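Local structure of amidohydrolase (Brucella melitensis biovar Abortus, 4F0L) at residues N63-A68 against H239-E244; V356-A359 against S363-R366; V431-V434 against H439-R442; V400-H405 against A418-V423; K247-C252 against G257-E262. The protein probably acts as a metal-dependent deaminase of the amidohydrolase family, related to formimidoylglutamate deiminases, and holds an iron(III) ion in its active-site barrel. One frame throughout, in Å; residues are numbered along the deposited sequence.

Contact 1: residues N63-A68 against H239-E244. With FE (Fe (III) ion), chain E.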
# COMPACT_ATOMS: atom_id res chain seq x y z
N ASN B 63 -0.32 -4.14 -17.58
CA ASN B 63 -1.30 -3.45 -16.77
C ASN B 63 -2.60 -3.64 -17.51
O ASN B 63 -2.92 -2.90 -18.41
CB ASN B 63 -0.92 -1.98 -16.61
CG ASN B 63 -1.69 -1.29 -15.49
OD1 ASN B 63 -2.92 -1.36 -15.42
ND2 ASN B 63 -0.97 -0.64 -14.61
N LEU B 64 -3.36 -4.67 -17.17
CA LEU B 64 -4.35 -5.16 -18.13
C LEU B 64 -5.69 -4.39 -18.16
O LEU B 64 -6.56 -4.78 -18.91
CB LEU B 64 -4.59 -6.67 -17.94
CG LEU B 64 -4.96 -7.25 -16.58
CD1 LEU B 64 -6.03 -6.40 -15.90
CD2 LEU B 64 -5.44 -8.67 -16.80
N HIS B 65 -5.82 -3.30 -17.40
CA HIS B 65 -7.11 -2.55 -17.34
C HIS B 65 -6.85 -1.18 -16.78
O HIS B 65 -6.43 -1.03 -15.63
CB HIS B 65 -8.10 -3.26 -16.44
CG HIS B 65 -9.48 -2.69 -16.45
ND1 HIS B 65 -10.34 -2.90 -17.48
CD2 HIS B 65 -10.17 -1.95 -15.51
CE1 HIS B 65 -11.51 -2.27 -17.22
NE2 HIS B 65 -11.42 -1.72 -16.00
N SER B 66 -7.09 -0.20 -17.64
CA SER B 66 -6.84 1.21 -17.38
C SER B 66 -7.91 2.07 -18.05
O SER B 66 -8.35 1.79 -19.15
CB SER B 66 -5.47 1.59 -17.93
OG SER B 66 -5.31 2.99 -18.07
N HIS B 67 -8.36 3.09 -17.32
CA HIS B 67 -9.07 4.22 -17.90
C HIS B 67 -8.22 5.42 -17.73
O HIS B 67 -8.23 6.06 -16.66
CB HIS B 67 -10.41 4.43 -17.22
CG HIS B 67 -11.15 3.16 -16.96
ND1 HIS B 67 -11.52 2.34 -17.95
CD2 HIS B 67 -11.56 2.57 -15.78
CE1 HIS B 67 -12.16 1.27 -17.41
NE2 HIS B 67 -12.18 1.42 -16.09
N ALA B 68 -7.52 5.80 -18.80
CA ALA B 68 -6.43 6.76 -18.70
C ALA B 68 -6.89 8.09 -18.11
O ALA B 68 -6.20 8.66 -17.28
CB ALA B 68 -5.74 6.98 -20.03
N HIS B 239 -12.79 -7.90 -23.48
CA HIS B 239 -12.81 -7.53 -22.05
C HIS B 239 -14.16 -6.99 -21.68
O HIS B 239 -14.81 -6.32 -22.50
CB HIS B 239 -11.76 -6.49 -21.76
CG HIS B 239 -10.36 -7.01 -21.78
ND1 HIS B 239 -9.42 -6.61 -20.88
CD2 HIS B 239 -9.72 -7.89 -22.64
CE1 HIS B 239 -8.28 -7.24 -21.11
NE2 HIS B 239 -8.45 -8.02 -22.19
N ILE B 240 -14.58 -7.26 -20.46
CA ILE B 240 -15.88 -6.79 -19.95
C ILE B 240 -15.82 -6.66 -18.44
O ILE B 240 -15.28 -7.53 -17.79
CB ILE B 240 -17.01 -7.78 -20.37
CG1 ILE B 240 -18.38 -7.34 -19.87
CG2 ILE B 240 -16.72 -9.20 -19.87
CD1 ILE B 240 -19.54 -7.91 -20.65
N HIS B 241 -16.41 -5.59 -17.88
CA HIS B 241 -16.59 -5.50 -16.43
C HIS B 241 -17.66 -6.47 -16.03
O HIS B 241 -18.75 -6.43 -16.59
CB HIS B 241 -17.09 -4.11 -15.95
CG HIS B 241 -16.10 -2.97 -16.07
ND1 HIS B 241 -16.40 -1.82 -16.74
CD2 HIS B 241 -14.83 -2.77 -15.51
CE1 HIS B 241 -15.34 -0.96 -16.65
NE2 HIS B 241 -14.39 -1.55 -15.91
N VAL B 242 -17.42 -7.32 -15.04
CA VAL B 242 -18.50 -8.15 -14.54
C VAL B 242 -18.43 -8.43 -13.01
O VAL B 242 -17.36 -8.69 -12.44
CB VAL B 242 -18.60 -9.45 -15.39
CG1 VAL B 242 -17.34 -10.29 -15.28
CG2 VAL B 242 -19.80 -10.25 -14.96
N ALA B 243 -19.59 -8.37 -12.35
CA ALA B 243 -19.70 -8.78 -10.95
C ALA B 243 -18.82 -7.97 -9.96
O ALA B 243 -18.39 -8.49 -8.93
CB ALA B 243 -19.44 -10.26 -10.83
N GLU B 244 -18.62 -6.69 -10.26
CA GLU B 244 -17.77 -5.83 -9.44
C GLU B 244 -18.40 -5.46 -8.09
O GLU B 244 -17.71 -5.48 -7.04
CB GLU B 244 -17.34 -4.54 -10.18
CG GLU B 244 -16.38 -3.69 -9.35
CD GLU B 244 -15.97 -2.37 -9.99
OE1 GLU B 244 -15.15 -1.61 -9.40
OE2 GLU B 244 -16.43 -2.08 -11.11
FE FE E . -12.66 -0.33 -14.88
O HOH W 1 -9.13 -4.09 -19.65
O HOH W 2 -13.32 -1.02 -12.93
O HOH W 3 -14.01 1.27 -14.00
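His65 and His67 meet His241 around one iron(III) ion at the heart of the amidohydrolase TIM barrel. The first two form the His-X-His motif at the C-terminal end of strand 56-66, the first of the barrel, with His67 just beyond it, while His241 comes from strand 238-242, the fifth. The CB of His65 points at the opposite segment, and with CG anti to the backbone N (chi1 -172°) the ring is carried toward the iron and strand 238-242. On one flank of CG, ND1 gives its hydrogen to water 1 at 2.8 Å, a partner lying in the ring plane. That water donates to Leu64 O and bonds to His239 ND1, so it bridges both strands and fixes how the His65 ring is rotated; His239 NE2 is hydrogen-bonded to Ala379 O. On the other flank, CD2 of His65 lies 3.0 Å from the iron. Further out, CE1 of His65 comes 3.2 Å from NE2 of His241. At the tip, NE2 of His65 binds the iron at 2.2 Å. The side chains of His65 and His241 cross at about a right angle and their rings meet obliquely, planes 81° apart; the two NE2 atoms sit 3.0 Å from each other without a hydrogen bond because each gives its lone pair to the metal. His67 arrives from the opposite direction, rim to rim with His241; its ND1 is hydrogen-bonded to Phe128 O, a second-shell bond consistent with holding NE2 toward the ion. Asp329 OD1 and two waters complete the six ligands. The His241 bond is the longest of the three histidine bonds, with its NE2 2.4 Å from the iron.

Contact 2: residues V356-A359 against S363-R366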
# COMPACT_ATOMS: atom_id res chain seq x y z
N VAL B 356 -1.44 -16.73 1.65
CA VAL B 356 -2.61 -17.35 1.12
C VAL B 356 -2.45 -17.70 -0.35
O VAL B 356 -2.87 -18.78 -0.77
CB VAL B 356 -3.86 -16.46 1.29
CG1 VAL B 356 -5.08 -17.13 0.60
CG2 VAL B 356 -4.09 -16.21 2.79
N LEU B 357 -1.86 -16.78 -1.12
CA LEU B 357 -1.76 -16.96 -2.56
C LEU B 357 -0.41 -17.52 -3.02
O LEU B 357 -0.16 -17.63 -4.22
CB LEU B 357 -2.16 -15.67 -3.29
CG LEU B 357 -3.58 -15.15 -2.92
CD1 LEU B 357 -3.96 -13.89 -3.72
CD2 LEU B 357 -4.65 -16.26 -3.04
N ALA B 358 0.44 -17.93 -2.08
CA ALA B 358 1.61 -18.73 -2.44
C ALA B 358 1.18 -20.05 -3.12
O ALA B 358 0.07 -20.54 -2.91
CB ALA B 358 2.47 -19.01 -1.20
N ALA B 359 2.05 -20.61 -3.97
CA ALA B 359 1.79 -21.88 -4.68
C ALA B 359 2.68 -22.94 -4.05
O ALA B 359 3.89 -22.75 -3.95
CB ALA B 359 2.11 -21.77 -6.17
N SER B 363 7.15 -18.93 -2.22
CA SER B 363 7.06 -17.52 -1.92
C SER B 363 5.73 -16.98 -2.42
O SER B 363 5.32 -17.26 -3.55
CB SER B 363 8.24 -16.79 -2.60
OG SER B 363 7.98 -15.40 -2.82
N THR B 364 5.08 -16.15 -1.61
CA THR B 364 3.83 -15.49 -2.02
C THR B 364 4.14 -14.46 -3.12
O THR B 364 3.42 -14.37 -4.11
CB THR B 364 3.14 -14.82 -0.81
OG1 THR B 364 2.84 -15.81 0.16
CG2 THR B 364 1.84 -14.16 -1.21
N GLY B 365 5.23 -13.72 -2.98
CA GLY B 365 5.58 -12.72 -3.99
C GLY B 365 5.91 -13.35 -5.33
O GLY B 365 5.48 -12.87 -6.39
N ARG B 366 6.61 -14.48 -5.29
CA ARG B 366 6.91 -15.26 -6.49
C ARG B 366 5.64 -15.73 -7.22
O ARG B 366 5.49 -15.50 -8.43
CB ARG B 366 7.80 -16.46 -6.13
CG ARG B 366 8.02 -17.50 -7.22
CD ARG B 366 8.80 -16.99 -8.43
NE ARG B 366 8.97 -18.08 -9.41
CZ ARG B 366 9.85 -19.08 -9.27
NH1 ARG B 366 10.63 -19.13 -8.20
NH2 ARG B 366 9.93 -20.04 -10.18
O HOH W 4 4.85 -19.85 -4.47
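At the N-terminus of helix 364-379 the preceding loop doubles back, and Ala358 settles against Thr364 of the first turn. The methyl CB of Ala358 lies 3.5 Å from Thr364 OG1 and also borders the backbone of Ser363, with its carbon C 4.0 Å away. Placed beside its own backbone N (chi1 -60°), Thr364 OG1 faces the loop and is hydrogen-bonded to Asn355 OD1, while CG2 swings toward the backbone of Leu357, 4.4 Å from the Leu357 C atom. No direct hydrogen bond joins the segments. Ser363 occupies the N-cap of the helix: its OG accepts from Arg366 N at 3.0 Å in an almost straight bond (169°), and the same hydroxyl is hydrogen-bonded to Asp413 OD2 on helix 408-417. The carbonyl of Ser363 faces the loop: water 4 donates to Ser363 O at 2.8 Å and accepts from Ala359 N at 2.9 Å, bridging the two backbones. The second subunit packs on this corner, Arg80 of that chain against Ala358 and Arg79 of that chain against Ser363.

Contact 3: residues V431-V434 against H439-R442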
# COMPACT_ATOMS: atom_id res chain seq x y z
N VAL B 431 13.83 -1.11 -26.16
CA VAL B 431 14.23 0.31 -25.95
C VAL B 431 14.15 0.64 -24.48
O VAL B 431 13.12 0.44 -23.85
CB VAL B 431 13.32 1.30 -26.74
CG1 VAL B 431 13.71 2.76 -26.44
CG2 VAL B 431 13.37 0.99 -28.24
N LYS B 432 15.25 1.14 -23.90
CA LYS B 432 15.26 1.46 -22.46
C LYS B 432 14.48 2.72 -22.21
O LYS B 432 14.96 3.80 -22.51
CB LYS B 432 16.69 1.63 -21.92
CG LYS B 432 16.70 1.71 -20.40
CD LYS B 432 18.06 2.02 -19.82
CE LYS B 432 18.97 0.82 -19.82
NZ LYS B 432 20.27 1.11 -19.16
N GLN B 433 13.25 2.59 -21.70
CA GLN B 433 12.41 3.74 -21.49
C GLN B 433 12.65 4.38 -20.11
O GLN B 433 12.51 5.58 -19.98
CB GLN B 433 10.93 3.43 -21.68
CG GLN B 433 10.55 3.01 -23.10
CD GLN B 433 10.65 4.17 -24.09
OE1 GLN B 433 10.86 5.31 -23.68
NE2 GLN B 433 10.55 3.88 -25.38
N VAL B 434 13.06 3.57 -19.13
CA VAL B 434 13.24 4.02 -17.76
C VAL B 434 14.65 3.67 -17.34
O VAL B 434 15.12 2.55 -17.57
CB VAL B 434 12.21 3.34 -16.82
CG1 VAL B 434 12.47 3.76 -15.35
CG2 VAL B 434 10.78 3.68 -17.29
N HIS B 439 11.79 7.77 -16.23
CA HIS B 439 11.47 7.76 -17.65
C HIS B 439 12.14 8.90 -18.32
O HIS B 439 12.14 10.02 -17.82
CB HIS B 439 9.97 7.87 -17.86
CG HIS B 439 9.50 7.58 -19.29
ND1 HIS B 439 9.61 8.49 -20.29
CD2 HIS B 439 8.89 6.47 -19.84
CE1 HIS B 439 9.11 7.98 -21.42
NE2 HIS B 439 8.66 6.73 -21.15
N ARG B 440 12.68 8.61 -19.50
CA ARG B 440 13.39 9.61 -20.29
C ARG B 440 12.58 10.90 -20.58
O ARG B 440 13.18 11.90 -20.80
CB ARG B 440 13.90 8.96 -21.59
CG ARG B 440 12.81 8.35 -22.44
CD ARG B 440 13.35 7.72 -23.72
NE ARG B 440 12.91 8.50 -24.90
CZ ARG B 440 11.65 8.55 -25.36
NH1 ARG B 440 11.41 9.30 -26.40
NH2 ARG B 440 10.62 7.85 -24.80
N LEU B 441 11.25 10.86 -20.57
CA LEU B 441 10.39 12.05 -20.79
C LEU B 441 9.52 12.49 -19.57
O LEU B 441 8.51 13.21 -19.71
CB LEU B 441 9.45 11.73 -21.97
CG LEU B 441 9.98 11.51 -23.40
CD1 LEU B 441 8.84 11.37 -24.42
CD2 LEU B 441 10.93 12.63 -23.80
N ARG B 442 9.89 12.06 -18.35
CA ARG B 442 9.04 12.35 -17.18
C ARG B 442 8.73 13.83 -17.03
O ARG B 442 7.57 14.22 -16.90
CB ARG B 442 9.67 11.81 -15.87
CG ARG B 442 8.81 12.05 -14.62
CD ARG B 442 9.63 12.11 -13.33
NE ARG B 442 10.14 10.79 -12.96
CZ ARG B 442 10.92 10.54 -11.90
NH1 ARG B 442 11.32 11.51 -11.11
NH2 ARG B 442 11.28 9.29 -11.64
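The imidazole of His439 carries the backbone oxygen of Gln433 over one face, 3.6 Å above the plane and displaced toward the rim, while Leu441 N meets its edge. The guanidinium of Arg440 has Leu441 CG over one face and receives Gln433 OE1 near its edge. These groups sit where strands 431-435 and 438-439 pair as an antiparallel hairpin, just before the C-terminal helix 442-457. Val434 and His439 are a non-hydrogen-bonded pair, their CA atoms 4.1 Å apart, and Gln433 with Val434 forms a classic beta bulge opposite Val426 of strand 422-428. Gln433 grips Arg440 twice. Its main-chain O accepts from Arg440 N at 3.1 Å, a bond nearly in line with the carbonyl, and the same oxygen takes a CA-H...O contact from His439 CA. Farther out, the two side chains run side by side in the same direction. Arg440 CG takes the position between backbone N and carbonyl carbon (chi1 58°), which brings the chain alongside the glutamine, and NH2 reaches a lone pair of Gln433 OE1, in the carbonyl plane, at 2.8 Å in a bent bond. The amide and guanidinium planes are 70° apart, and OE1 lies 29° out of the guanidinium plane. Arg440 NH2 also bonds weakly to Thr156 O. The His439 ring is held at both nitrogens: NE2 is hydrogen-bonded to Ala157 O, and ND1 takes the backbone hydrogen of Leu441 within the type I turn from His439 to Arg442, with Leu441 N 2.9 Å from His439 ND1.

Contact 4: residues V400-H405 against A418-V423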
# COMPACT_ATOMS: atom_id res chain seq x y z
N VAL B 400 18.47 -3.57 -6.14
CA VAL B 400 18.64 -4.46 -4.99
C VAL B 400 19.78 -4.00 -4.07
O VAL B 400 20.38 -4.79 -3.35
CB VAL B 400 18.89 -5.92 -5.44
CG1 VAL B 400 17.62 -6.49 -6.07
CG2 VAL B 400 20.12 -6.02 -6.34
N GLU B 401 20.00 -2.69 -4.06
CA GLU B 401 20.99 -2.07 -3.21
C GLU B 401 20.77 -2.44 -1.73
O GLU B 401 21.72 -2.71 -1.01
CB GLU B 401 20.94 -0.56 -3.45
CG GLU B 401 22.03 0.28 -2.83
CD GLU B 401 22.04 1.69 -3.43
OE1 GLU B 401 21.52 2.61 -2.75
OE2 GLU B 401 22.51 1.86 -4.58
N ARG B 402 19.50 -2.51 -1.31
CA ARG B 402 19.19 -2.93 0.06
C ARG B 402 18.99 -4.44 0.24
O ARG B 402 18.66 -4.89 1.37
CB ARG B 402 17.93 -2.21 0.57
CG ARG B 402 17.99 -0.67 0.52
CD ARG B 402 17.02 -0.05 1.51
NE ARG B 402 17.35 -0.41 2.89
CZ ARG B 402 16.53 -0.34 3.93
NH1 ARG B 402 15.25 0.06 3.80
NH2 ARG B 402 16.98 -0.70 5.14
N LEU B 403 19.16 -5.23 -0.83
CA LEU B 403 19.04 -6.68 -0.76
C LEU B 403 20.24 -7.34 -1.44
O LEU B 403 20.04 -8.13 -2.37
CB LEU B 403 17.74 -7.12 -1.46
CG LEU B 403 16.41 -6.69 -0.85
CD1 LEU B 403 15.27 -6.80 -1.83
CD2 LEU B 403 16.12 -7.56 0.35
N PRO B 404 21.48 -7.00 -0.99
CA PRO B 404 22.71 -7.30 -1.72
C PRO B 404 23.00 -8.78 -1.91
O PRO B 404 23.53 -9.16 -2.95
CB PRO B 404 23.81 -6.65 -0.87
CG PRO B 404 23.20 -6.44 0.47
CD PRO B 404 21.77 -6.13 0.17
N HIS B 405 22.62 -9.61 -0.94
CA HIS B 405 22.90 -11.04 -1.08
C HIS B 405 21.65 -11.83 -1.41
O HIS B 405 21.74 -13.03 -1.64
CB HIS B 405 23.62 -11.59 0.17
CG HIS B 405 25.04 -11.08 0.32
ND1 HIS B 405 26.10 -11.67 -0.27
CD2 HIS B 405 25.53 -9.98 1.03
CE1 HIS B 405 27.22 -10.99 0.05
NE2 HIS B 405 26.87 -9.96 0.84
N ALA B 418 7.96 -5.49 1.60
CA ALA B 418 8.78 -4.77 2.58
C ALA B 418 9.32 -3.47 2.05
O ALA B 418 9.99 -2.78 2.79
CB ALA B 418 9.92 -5.65 3.08
N GLY B 419 9.08 -3.13 0.78
CA GLY B 419 9.57 -1.87 0.22
C GLY B 419 11.09 -1.82 0.12
O GLY B 419 11.69 -0.73 0.10
N ARG B 420 11.73 -2.99 0.04
CA ARG B 420 13.20 -3.08 0.10
C ARG B 420 13.89 -3.13 -1.29
O ARG B 420 15.11 -3.25 -1.37
CB ARG B 420 13.58 -4.32 0.92
CG ARG B 420 13.33 -4.19 2.43
CD ARG B 420 14.26 -3.26 3.19
NE ARG B 420 13.80 -3.14 4.58
CZ ARG B 420 14.16 -3.94 5.58
NH1 ARG B 420 15.07 -4.88 5.40
NH2 ARG B 420 13.65 -3.76 6.80
N ALA B 421 13.12 -3.12 -2.38
CA ALA B 421 13.63 -2.94 -3.73
C ALA B 421 12.67 -2.05 -4.46
O ALA B 421 11.53 -1.90 -4.02
CB ALA B 421 13.76 -4.26 -4.47
N HIS B 422 13.14 -1.53 -5.61
CA HIS B 422 12.39 -0.67 -6.50
C HIS B 422 12.79 -0.93 -7.95
O HIS B 422 13.85 -1.47 -8.24
CB HIS B 422 12.63 0.80 -6.14
CG HIS B 422 12.36 1.11 -4.69
ND1 HIS B 422 13.33 1.05 -3.73
CD2 HIS B 422 11.17 1.46 -4.04
CE1 HIS B 422 12.78 1.35 -2.53
NE2 HIS B 422 11.45 1.60 -2.73
N VAL B 423 11.93 -0.53 -8.88
CA VAL B 423 12.23 -0.59 -10.34
C VAL B 423 13.43 0.30 -10.70
O VAL B 423 13.52 1.46 -10.28
CB VAL B 423 10.99 -0.19 -11.15
CG1 VAL B 423 11.31 0.03 -12.63
CG2 VAL B 423 9.89 -1.23 -10.97
O HOH W 5 17.11 -2.26 -2.83
O HOH W 6 16.89 -5.45 3.34
O HOH W 7 12.12 -0.66 4.78
O HOH W 8 13.88 0.96 1.79
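Arg420 and Ala421 face Arg402 and Leu403 where the loop after strand 395-399 comes up beside the link from helix 408-417 to strand 422-428. Along the second segment, Gly419 comes first. It leaves the helix with positive phi, and its carbonyl takes a hydrogen from water 8, which itself accepts from Arg402 NH1 in the plane of that guanidinium. Arg420 follows and does most of the touching. A bend at chi2 (-72°) lays CD over one face of the Arg402 guanidinium, 3.5 Å from Arg402 NH1, and the two guanidinium planes end 32° apart. Water 7 accepts from Arg420 NE at 3.0 Å and only weakly from Arg402 NH1; water 6 runs from Arg420 NH1 to Arg402 O. At the backbone, Arg420 O takes a hydrogen from water 5 at 2.7 Å, which accepts from Arg402 N within the type I turn of Val400 to Leu403. Leu403 crosses Arg420 at about a right angle, its CD1 3.6 Å from Arg420 O. Ala421 then completes the apolar patch, its CB 4.0 Å from Leu403 CD1. Two cations are thus brought close, Arg402 NH1 3.6 Å from Arg420 NE, with no direct hydrogen bond between the segments. The second subunit supplies a counterweight: Glu446 of that chain forms a salt bridge with Arg402, and Tyr71 of that chain is hydrogen-bonded through its backbone O to Arg420 NH2 and makes a cation-pi contact with Arg420. The four bridging waters and these partners would ease the repulsion, so the arginine pair is best understood as part of the dimer interface.

Contact 5: residues K247-C252 against G257-E262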
# COMPACT_ATOMS: atom_id res chain seq x y z
N LYS B 247 -24.63 -4.86 -5.83
CA LYS B 247 -25.87 -4.37 -6.44
C LYS B 247 -26.02 -4.92 -7.84
O LYS B 247 -27.15 -5.25 -8.24
CB LYS B 247 -25.95 -2.83 -6.44
N GLU B 248 -24.92 -5.08 -8.58
CA GLU B 248 -25.02 -5.64 -9.96
C GLU B 248 -25.49 -7.09 -9.94
O GLU B 248 -26.29 -7.48 -10.77
CB GLU B 248 -23.67 -5.55 -10.74
CG GLU B 248 -23.72 -6.26 -12.09
CD GLU B 248 -22.39 -6.31 -12.84
OE1 GLU B 248 -21.78 -5.26 -13.05
OE2 GLU B 248 -21.99 -7.41 -13.26
N VAL B 249 -24.99 -7.87 -9.00
CA VAL B 249 -25.38 -9.28 -8.85
C VAL B 249 -26.88 -9.39 -8.55
O VAL B 249 -27.58 -10.16 -9.22
CB VAL B 249 -24.56 -9.97 -7.74
CG1 VAL B 249 -25.12 -11.35 -7.39
CG2 VAL B 249 -23.09 -10.04 -8.13
N GLU B 250 -27.36 -8.57 -7.61
CA GLU B 250 -28.77 -8.54 -7.25
C GLU B 250 -29.63 -8.13 -8.48
O GLU B 250 -30.63 -8.79 -8.79
CB GLU B 250 -29.03 -7.52 -6.08
CG GLU B 250 -28.29 -7.66 -4.75
CD GLU B 250 -28.52 -8.98 -4.02
OE1 GLU B 250 -28.41 -10.06 -4.65
OE2 GLU B 250 -28.79 -8.92 -2.79
N ASP B 251 -29.24 -7.06 -9.17
CA ASP B 251 -29.99 -6.59 -10.33
C ASP B 251 -29.98 -7.64 -11.44
O ASP B 251 -30.99 -7.82 -12.12
CB ASP B 251 -29.44 -5.26 -10.85
CG ASP B 251 -29.68 -4.10 -9.88
OD1 ASP B 251 -30.54 -4.23 -9.00
OD2 ASP B 251 -28.99 -3.07 -10.00
N CYS B 252 -28.83 -8.30 -11.63
CA CYS B 252 -28.71 -9.30 -12.69
C CYS B 252 -29.64 -10.47 -12.39
O CYS B 252 -30.35 -10.93 -13.29
CB CYS B 252 -27.28 -9.83 -12.85
SG CYS B 252 -27.14 -10.87 -14.33
N GLY B 257 -32.62 -14.14 -13.49
CA GLY B 257 -32.60 -15.31 -12.61
C GLY B 257 -31.19 -15.85 -12.42
O GLY B 257 -30.99 -16.86 -11.76
N LYS B 258 -30.20 -15.17 -12.99
CA LYS B 258 -28.81 -15.64 -12.97
C LYS B 258 -27.86 -14.53 -12.49
O LYS B 258 -28.14 -13.34 -12.64
CB LYS B 258 -28.35 -16.08 -14.36
CG LYS B 258 -28.97 -17.38 -14.87
CD LYS B 258 -28.61 -17.60 -16.34
CE LYS B 258 -29.41 -18.72 -17.00
NZ LYS B 258 -28.58 -19.89 -17.39
N ARG B 259 -26.74 -14.95 -11.92
CA ARG B 259 -25.69 -14.01 -11.53
C ARG B 259 -24.91 -13.61 -12.78
O ARG B 259 -25.05 -14.22 -13.85
CB ARG B 259 -24.77 -14.67 -10.50
CG ARG B 259 -25.44 -15.17 -9.22
CD ARG B 259 -24.46 -16.08 -8.43
NE ARG B 259 -23.27 -15.31 -8.03
CZ ARG B 259 -23.18 -14.58 -6.92
NH1 ARG B 259 -24.19 -14.54 -6.05
NH2 ARG B 259 -22.10 -13.87 -6.69
N PRO B 260 -24.09 -12.54 -12.69
CA PRO B 260 -23.46 -12.04 -13.91
C PRO B 260 -22.49 -13.02 -14.59
O PRO B 260 -22.62 -13.27 -15.79
CB PRO B 260 -22.75 -10.75 -13.44
CG PRO B 260 -23.62 -10.31 -12.29
CD PRO B 260 -24.02 -11.58 -11.59
N VAL B 261 -21.52 -13.59 -13.86
CA VAL B 261 -20.52 -14.42 -14.54
C VAL B 261 -21.25 -15.65 -15.10
O VAL B 261 -21.07 -16.03 -16.23
CB VAL B 261 -19.34 -14.82 -13.61
CG1 VAL B 261 -18.47 -15.87 -14.30
CG2 VAL B 261 -18.54 -13.57 -13.19
N GLU B 262 -22.11 -16.23 -14.29
CA GLU B 262 -22.92 -17.36 -14.72
C GLU B 262 -23.69 -17.04 -16.01
O GLU B 262 -23.70 -17.82 -16.97
CB GLU B 262 -23.90 -17.69 -13.57
CG GLU B 262 -24.88 -18.80 -13.85
CD GLU B 262 -25.98 -18.91 -12.82
OE1 GLU B 262 -26.21 -17.98 -12.01
OE2 GLU B 262 -26.63 -19.96 -12.86
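Pro260 presses its ring into the side of helix 246-256, and the close packing lies around it. Its CG stands 3.7 Å from Cys252 CB, its CD 3.9 Å from Val249 CG2, and its CB 3.4 Å from Glu248 OE2. The glutamate chain is extended and slides past the proline in the opposite direction, taking its carboxylate on to Ala243 N, just after strand 238-242, where OE2 is hydrogen-bonded. Cys252 SG, set anti to its own backbone N (chi1 -171°), turns to the approaching main chain and lies 3.2 Å from Lys258 O. Val249 CG1 rests over one face of the Arg259 guanidinium, 3.6 Å from NH1 and offset toward its rim, while NE of that arginine makes a salt bridge with Glu286. This is a tight corner between two consecutive helices on the outside of the barrel: helix 246-256 stops at Gly257, whose phi is positive, and helix 260-267 starts three residues later with Arg259 as its N-cap. The Arg259 backbone N donates to Glu262 OE1 at 3.1 Å (163°), a carboxylate reaching back from the first turn. Toward Lys258 and Gly257 the contact thins. The side chain of Lys258 sets off away from the other helix, and its NZ makes a salt bridge with Asp266, and the exposed Gly257 approaches through its backbone alone, its N 3.9 Å from Cys252 O.

From the N terminus, contact 1 opens first and closes the longest loop, linking the first and fifth barrel strands through the metal site across 170 intervening residues. The other four are local and follow in series, with none nested or crossed: contact 5 turns the helix after strand 238-242 into the next, contact 2 folds a loop onto the start of helix 364-379, contact 4 spans helix 408-417, and contact 3 closes the last hairpin. Contacts 1 and 5 touch directly where strand 238-242 runs into helix 246-256. Contacts 3 and 4 reach neighbouring strands of the sheet that includes strand 56-66 of contact 1, while contacts 2 and 4 both meet the second subunit.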